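Local coordinates for protein carboxylic ester hydrolase (Aspergillus niger, PDB 7K4O) that probably hydrolyses ester bonds of tannins and related phenolic esters, as a fungal serine esterase of the tannase family, at residues Phe213-Ser216 against Phe217-Gln221; Ser385-Gln388 against Glu389-Thr393. All blocks are in the same frame, centred on the assembly; numbering follows the deposited sequence.

Contact 1: residues Phe213-Ser216 against Phe217-Gln221; sequences FRWS and FQQTQ. With GDE (3,4,5-trihydroxybenzoic acid), chain J.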
# COMPACT_ATOMS: atom_id res chain seq x y z
N PHE A 213 -4.19 4.39 3.08
CA PHE A 213 -5.30 5.38 3.11
C PHE A 213 -5.98 5.32 4.50
O PHE A 213 -5.48 4.67 5.45
CB PHE A 213 -6.20 5.20 1.91
CG PHE A 213 -6.90 3.88 1.75
CD1 PHE A 213 -6.95 2.94 2.75
CD2 PHE A 213 -7.54 3.61 0.54
CE1 PHE A 213 -7.68 1.76 2.57
CE2 PHE A 213 -8.22 2.42 0.34
CZ PHE A 213 -8.35 1.54 1.38
N ARG A 214 -7.08 6.03 4.63
CA ARG A 214 -7.78 6.24 5.92
C ARG A 214 -6.76 6.78 6.92
O ARG A 214 -6.70 6.31 8.07
CB ARG A 214 -8.48 4.96 6.38
CG ARG A 214 -9.64 5.21 7.32
CD ARG A 214 -10.43 3.96 7.63
NE ARG A 214 -11.12 3.49 6.41
CZ ARG A 214 -10.81 2.40 5.69
NH1 ARG A 214 -9.83 1.61 6.04
NH2 ARG A 214 -11.48 2.20 4.58
N TRP A 215 -6.02 7.81 6.52
CA TRP A 215 -4.80 8.32 7.15
C TRP A 215 -4.92 8.43 8.69
O TRP A 215 -4.05 7.87 9.37
CB TRP A 215 -4.42 9.66 6.54
CG TRP A 215 -3.07 10.11 7.01
CD1 TRP A 215 -2.75 10.91 8.06
CD2 TRP A 215 -1.83 9.84 6.33
NE1 TRP A 215 -1.40 11.06 8.13
CE2 TRP A 215 -0.79 10.44 7.08
CE3 TRP A 215 -1.49 9.10 5.18
CZ2 TRP A 215 0.55 10.30 6.73
CZ3 TRP A 215 -0.17 8.99 4.82
CH2 TRP A 215 0.84 9.57 5.58
N SER A 216 -5.93 9.14 9.18
CA SER A 216 -5.96 9.46 10.63
C SER A 216 -6.11 8.16 11.43
O SER A 216 -5.68 8.15 12.61
CB SER A 216 -7.05 10.50 10.94
OG SER A 216 -8.35 9.97 10.74
N PHE A 217 -6.78 7.15 10.90
CA PHE A 217 -7.02 5.88 11.63
C PHE A 217 -5.80 5.01 11.45
O PHE A 217 -5.28 4.45 12.41
CB PHE A 217 -8.30 5.22 11.12
CG PHE A 217 -9.58 5.88 11.56
CD1 PHE A 217 -9.96 7.13 11.08
CD2 PHE A 217 -10.39 5.29 12.52
CE1 PHE A 217 -11.09 7.76 11.55
CE2 PHE A 217 -11.55 5.90 12.94
CZ PHE A 217 -11.89 7.13 12.47
N GLN A 218 -5.28 4.90 10.22
CA GLN A 218 -4.17 3.99 9.90
C GLN A 218 -2.92 4.43 10.66
O GLN A 218 -2.19 3.59 11.19
CB GLN A 218 -3.91 4.01 8.39
CG GLN A 218 -2.55 3.42 8.01
CD GLN A 218 -2.29 2.03 8.56
OE1 GLN A 218 -3.22 1.27 8.81
NE2 GLN A 218 -1.00 1.70 8.64
N GLN A 219 -2.56 5.74 10.67
CA GLN A 219 -1.30 6.13 11.29
C GLN A 219 -1.43 6.01 12.83
O GLN A 219 -0.52 5.50 13.50
CB GLN A 219 -0.87 7.55 10.93
CG GLN A 219 -0.79 7.86 9.43
CD GLN A 219 -0.03 6.82 8.64
OE1 GLN A 219 0.87 6.16 9.17
NE2 GLN A 219 -0.32 6.76 7.33
N THR A 220 -2.56 6.44 13.36
CA THR A 220 -2.73 6.45 14.83
C THR A 220 -2.79 5.01 15.37
O THR A 220 -2.26 4.77 16.49
CB THR A 220 -3.96 7.22 15.24
OG1 THR A 220 -3.91 8.54 14.66
CG2 THR A 220 -4.08 7.34 16.74
N GLN A 221 -3.37 4.07 14.65
CA GLN A 221 -3.50 2.67 15.14
C GLN A 221 -2.14 2.03 15.32
O GLN A 221 -2.07 1.02 16.09
CB GLN A 221 -4.48 1.83 14.32
CG GLN A 221 -4.05 1.54 12.91
CD GLN A 221 -3.07 0.38 12.78
OE1 GLN A 221 -3.25 -0.64 13.47
NE2 GLN A 221 -2.02 0.58 11.97
OAA GDE J . 4.58 2.78 2.74
OAB GDE J . 5.22 1.06 3.97
OAC GDE J . 1.90 5.62 6.09
OAD GDE J . 1.95 1.20 7.90
OAE GDE J . 1.14 3.75 8.04
CAF GDE J . 3.21 3.87 4.95
CAG GDE J . 3.23 1.61 5.87
CAH GDE J . 4.54 2.11 3.81
CAI GDE J . 2.37 4.29 5.99
CAJ GDE J . 2.42 2.04 6.95
CAK GDE J . 3.66 2.56 4.95
CAL GDE J . 1.99 3.34 6.98

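Contact 2: residues Ser385-Gln388 against Glu389-Thr393; sequences SGLQ and EYYST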
# COMPACT_ATOMS: atom_id res chain seq x y z
N SER A 385 -10.15 13.70 15.21
CA SER A 385 -9.72 15.08 14.87
C SER A 385 -8.95 15.07 13.55
O SER A 385 -9.13 16.02 12.76
CB SER A 385 -8.90 15.76 15.94
OG SER A 385 -7.74 15.06 16.23
N GLY A 386 -8.13 14.05 13.34
CA GLY A 386 -7.36 13.97 12.08
C GLY A 386 -8.25 13.73 10.88
O GLY A 386 -7.88 14.13 9.77
N LEU A 387 -9.37 13.05 11.06
CA LEU A 387 -10.32 12.83 9.93
C LEU A 387 -10.76 14.17 9.39
O LEU A 387 -10.74 14.37 8.16
CB LEU A 387 -11.49 11.97 10.44
CG LEU A 387 -12.63 11.77 9.47
CD1 LEU A 387 -12.12 11.09 8.19
CD2 LEU A 387 -13.74 10.94 10.11
N GLN A 388 -11.14 15.10 10.26
CA GLN A 388 -11.58 16.44 9.80
C GLN A 388 -10.39 17.17 9.15
O GLN A 388 -10.55 17.80 8.09
CB GLN A 388 -12.22 17.23 10.95
CG GLN A 388 -12.71 18.60 10.51
CD GLN A 388 -13.50 19.37 11.54
OE1 GLN A 388 -13.57 18.99 12.75
NE2 GLN A 388 -14.07 20.47 11.09
N GLU A 389 -9.25 17.18 9.81
CA GLU A 389 -8.09 18.02 9.40
C GLU A 389 -7.54 17.54 8.05
O GLU A 389 -7.18 18.40 7.22
CB GLU A 389 -7.03 17.96 10.50
CG GLU A 389 -5.73 18.69 10.18
CD GLU A 389 -4.87 18.96 11.43
OE1 GLU A 389 -5.09 18.28 12.50
OE2 GLU A 389 -3.96 19.81 11.33
N TYR A 390 -7.52 16.23 7.82
CA TYR A 390 -6.82 15.64 6.64
C TYR A 390 -7.79 15.06 5.63
O TYR A 390 -7.30 14.52 4.59
CB TYR A 390 -5.71 14.68 7.12
CG TYR A 390 -4.58 15.42 7.79
CD1 TYR A 390 -3.88 16.39 7.12
CD2 TYR A 390 -4.27 15.24 9.14
CE1 TYR A 390 -2.92 17.17 7.72
CE2 TYR A 390 -3.29 16.01 9.74
CZ TYR A 390 -2.58 16.95 9.04
OH TYR A 390 -1.66 17.76 9.62
N TYR A 391 -9.10 15.24 5.81
CA TYR A 391 -10.13 14.68 4.88
C TYR A 391 -9.76 15.00 3.43
O TYR A 391 -9.85 14.11 2.57
CB TYR A 391 -11.51 15.31 5.16
CG TYR A 391 -12.68 14.38 4.93
CD1 TYR A 391 -13.19 14.16 3.66
CD2 TYR A 391 -13.29 13.77 5.99
CE1 TYR A 391 -14.26 13.29 3.48
CE2 TYR A 391 -14.38 12.94 5.83
CZ TYR A 391 -14.80 12.63 4.57
OH TYR A 391 -15.87 11.77 4.50
N SER A 392 -9.43 16.26 3.16
CA SER A 392 -9.24 16.82 1.79
C SER A 392 -7.84 16.54 1.23
O SER A 392 -7.61 16.88 0.03
CB SER A 392 -9.53 18.29 1.76
OG SER A 392 -10.88 18.56 2.01
N THR A 393 -6.89 16.02 2.00
CA THR A 393 -5.48 15.90 1.57
C THR A 393 -5.04 14.45 1.75
O THR A 393 -4.98 13.69 0.78
CB THR A 393 -4.54 16.91 2.27
OG1 THR A 393 -4.76 16.79 3.69
CG2 THR A 393 -4.79 18.34 1.84

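Contact 1: residues Phe213-Ser216 against Phe217-Gln221
Gln219 folds back over the indole of Trp215, one turn earlier, where the close packing of the contact gathers. Its CG makes a CH-pi contact 3.6 Å from the centroid of the five-membered ring, while NE2 lies over the indole toward its rim, 3.4 Å from CZ3 of Trp215. With CG beside the backbone N (chi1 -54°) and a further bend at chi2, the chain keeps to the ring, and its amide plane stands 50° from that of the indole. The amide is placed to meet the bound 3,4,5-trihydroxybenzoic acid with both ends: OE1 accepts from hydroxyl OAE at 2.7 Å, and NE2 donates to hydroxyl OAC at 2.8 Å. Gln218 completes the grip, its NE2 giving OAE a nearly straight bond of 3.0 Å (178°). OAE therefore receives from one glutamine and gives to the next. Gln218 NE2 is also hydrogen-bonded to Ser421 O, and two bonds on each amide would hold its rotation. These consecutive glutamines line the pocket of this acid, consistent with recognition of galloyl hydroxyls in a tannase. In the backbone, Arg214, at the N-cap position, accepts through its O from Phe217 N and, at 2.9 Å, from Gln218 N, the donors coming from opposite faces of the carbonyl plane. Thr220 OG1 donates to Ser216 O at 2.7 Å. The far flank is looser: the side chains of Arg214 and Phe217 come no closer than 4.0 Å, CG to CB, and the guanidinium turns to a salt bridge with the C-terminal carboxylate of Tyr554. Helix 215-221, following sheet strand 205-209, is wedged among three others: Trp215 rests on helix 187-196, Gln219 and Thr220 touch Tyr356 of helix 351-361, and Phe217 lies against Met383 of helix 376-390.

Contact 2: residues Ser385-Gln388 against Glu389-Thr393
The last turn of helix 376-390 is held by i to i+4 backbone bonds, Glu389 N to Ser385 O at 3.2 Å and Tyr390 N to Gly386 O at 2.9 Å, before the chain swings into a type I beta turn closed by Thr393 N on Tyr390 O. On one flank Leu387 and Tyr391 lie side by side and point the same way. Leu387 brings its CD1 branch beside the CD2-CE2 side of the ring, out of its plane, 3.7 Å from Tyr391 CD2. Its CG is anti to the backbone N (chi1 173°), which carries the methyls alongside the tyrosine. The Tyr391 ring also presents its edge to the preceding turn: Leu387 O lies near the ring plane, 3.4 Å from CD2. A chi1 of -147°, some 30° off the staggered value, turns the ring this way. Tyr390 leaves on another flank, its CB 3.5 Å from Gly386 O, the same oxygen that takes its backbone N-H. Over the centre of its ring, 3.6 Å above the plane, sits CG of Glu389, whose extended chain runs on to a salt bridge with Lys363. Tyr390 OH reaches Leu360 O, and Thr393 OG1 approaches the ring edge in plane. Leu387 touches Gln395 and Tyr391 touches Tyr554, both in loops. Across the two segments the side chains meet through carbon alone, whereas the charged and hydroxyl ends of Glu389 and Tyr390 are engaged beyond them. The chemistry implies a helix terminus held together by backbone bonds and apolar contact, with Glu389 and Tyr390 tying it to the end of helix 351-361 and the residues that follow.

In the fold
Both contacts are local: contact 1 takes in the loop before helix 215-221 and the helix itself, contact 2 the close of helix 376-390 and the turn after it. They touch, Ser216 CB packing 3.4 Å from Gly386 C, where glycine has no side chain to intervene, and Ser216 OG is hydrogen-bonded to Met383 O, one turn back from Gly386. Contact 1 is wholly buried and polar at its ligand end, where two glutamines bond to hydroxyls of the acid. Contact 2 is only partly buried, farther from the chain's centre, and apolar between its side chains, with Ser385, Gln388 and Glu389 exposed. Helix 351-361 serves both, through Tyr356 for residues 213-221 and Leu360 O for Tyr390.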